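Local coordinates for Fe-superoxide dismutase homolog (Plasmodium berghei, PDB 2A03), which probably destroys superoxide radicals by dismutation to hydrogen peroxide and oxygen, as a member of the iron/manganese superoxide dismutase family, at residues A10-P14 with V44-N48. Numbering follows the deposited sequence.
Sequences AITLP and VNKLN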
loop_
_atom_site.group_PDB
_atom_site.type_symbol
_atom_site.label_atom_id
_atom_site.label_comp_id
_atom_site.label_asym_id
_atom_site.label_seq_id
_atom_site.Cartn_x
_atom_site.Cartn_y
_atom_site.Cartn_z
ATOM N N ALA A 10 -10.920 -21.501 17.943
ATOM C CA ALA A 10 -10.874 -20.736 16.708
ATOM C C ALA A 10 -9.999 -19.490 16.881
ATOM O O ALA A 10 -9.933 -18.898 17.972
ATOM C CB ALA A 10 -12.291 -20.350 16.247
ATOM N N ILE A 11 -9.302 -19.118 15.812
ATOM C CA ILE A 11 -8.492 -17.915 15.814
ATOM C C ILE A 11 -9.415 -16.703 15.874
ATOM O O ILE A 11 -10.363 -16.596 15.101
ATOM C CB ILE A 11 -7.582 -17.848 14.573
ATOM C CG1 ILE A 11 -6.534 -18.966 14.647
ATOM C CG2 ILE A 11 -6.911 -16.483 14.479
ATOM C CD1 ILE A 11 -5.948 -19.336 13.324
ATOM N N THR A 12 -9.136 -15.814 16.822
ATOM C CA THR A 12 -9.991 -14.667 17.076
ATOM C C THR A 12 -9.181 -13.361 17.160
ATOM O O THR A 12 -7.972 -13.374 17.374
ATOM C CB THR A 12 -10.784 -14.823 18.398
ATOM O OG1 THR A 12 -9.868 -14.895 19.494
ATOM C CG2 THR A 12 -11.626 -16.063 18.380
ATOM N N LEU A 13 -9.881 -12.250 16.972
ATOM C CA LEU A 13 -9.307 -10.923 17.092
ATOM C C LEU A 13 -8.969 -10.627 18.556
ATOM O O LEU A 13 -9.847 -10.588 19.393
ATOM C CB LEU A 13 -10.329 -9.908 16.578
ATOM C CG LEU A 13 -9.900 -8.447 16.453
ATOM C CD1 LEU A 13 -8.755 -8.292 15.464
ATOM C CD2 LEU A 13 -11.124 -7.632 16.033
ATOM N N PRO A 14 -7.691 -10.435 18.878
ATOM C CA PRO A 14 -7.446 -10.108 20.287
ATOM C C PRO A 14 -8.058 -8.759 20.655
ATOM O O PRO A 14 -8.085 -7.840 19.818
ATOM C CB PRO A 14 -5.917 -10.048 20.404
ATOM C CG PRO A 14 -5.380 -10.645 19.119
ATOM C CD PRO A 14 -6.457 -10.466 18.076
ATOM N N VAL A 44 -8.643 -11.560 10.250
ATOM C CA VAL A 44 -9.081 -12.731 11.011
ATOM C C VAL A 44 -10.194 -13.463 10.254
ATOM O O VAL A 44 -10.151 -14.679 10.065
ATOM C CB VAL A 44 -9.565 -12.325 12.414
ATOM C CG1 VAL A 44 -10.046 -13.545 13.203
ATOM C CG2 VAL A 44 -8.443 -11.597 13.175
ATOM N N ASN A 45 -11.190 -12.722 9.797
ATOM C CA ASN A 45 -12.314 -13.335 9.126
ATOM C C ASN A 45 -11.889 -14.004 7.814
ATOM O O ASN A 45 -12.359 -15.099 7.482
ATOM C CB ASN A 45 -13.388 -12.293 8.866
ATOM C CG ASN A 45 -14.001 -11.740 10.146
ATOM O OD1 ASN A 45 -13.859 -12.311 11.234
ATOM N ND2 ASN A 45 -14.693 -10.608 10.014
ATOM N N LYS A 46 -11.002 -13.351 7.067
ATOM C CA LYS A 46 -10.561 -13.904 5.798
ATOM C C LYS A 46 -9.685 -15.142 6.008
ATOM O O LYS A 46 -9.803 -16.121 5.278
ATOM C CB LYS A 46 -9.827 -12.846 4.971
ATOM N N LEU A 47 -8.802 -15.097 6.997
ATOM C CA LEU A 47 -8.018 -16.273 7.340
ATOM C C LEU A 47 -8.919 -17.470 7.632
ATOM O O LEU A 47 -8.751 -18.537 7.056
ATOM C CB LEU A 47 -7.134 -16.013 8.564
ATOM C CG LEU A 47 -6.293 -17.235 8.973
ATOM C CD1 LEU A 47 -5.468 -17.766 7.796
ATOM C CD2 LEU A 47 -5.388 -16.937 10.135
ATOM N N ASN A 48 -9.858 -17.281 8.554
ATOM C CA ASN A 48 -10.768 -18.336 8.954
ATOM C C ASN A 48 -11.582 -18.866 7.773
ATOM O O ASN A 48 -11.863 -20.050 7.707
ATOM C CB ASN A 48 -11.702 -17.867 10.070
ATOM C CG ASN A 48 -11.029 -17.842 11.420
ATOM O OD1 ASN A 48 -10.101 -18.625 11.687
ATOM N ND2 ASN A 48 -11.498 -16.941 12.298
HETATM O O HOH W 1 -9.775 -20.477 13.486
#
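Val44 lays its two methyls against the extended backbone from Ile11 to Leu13. CG1, anti to the backbone N (chi1 179°), rests 3.6 Å from Ile11 O and also touches Thr12 CA and Leu13 N. CG2 meets Leu13 CD1 at 4.0 Å, and the two side chains cross at about a right angle. One turn further along the helix, Asn48 reads the backbone of Ile11 with both ends of its amide. Its ND2 donates to Ile11 O over 3.0 Å. The bond is nearly straight, 175° at the hydrogen, and lies in the plane of the Asn48 amide. Seen from the acceptor, the donor is tilted 19° from the carbonyl plane. Asn48 OD1 takes a hydrogen bond from a water at 2.6 Å, and that water accepts from Ile11 N at 2.7 Å. One direct and one water-mediated link thus satisfy both the N-H and the C=O of Ile11 and should fix the rotation of the amide. The Ile11 side chain extends past this polar pair, and its CD1 reaches Leu47 CD2 at 4.0 Å. The contact fastens the N-terminal loop to the first long helix of the alpha-hairpin domain. The side chain of Leu13 also packs on Tyr36, His40 and Ala41 of helix 29-51, while Tyr36 OH hydrogen-bonds to Pro14 O. The side chain of Leu13 lies about 11 Å from the manganese. Ile79 of helix 70-87 packs against Val44 and Leu47, and Ile64 and Leu61 of helix 61-67 touch Ile11 and Leu47, respectively.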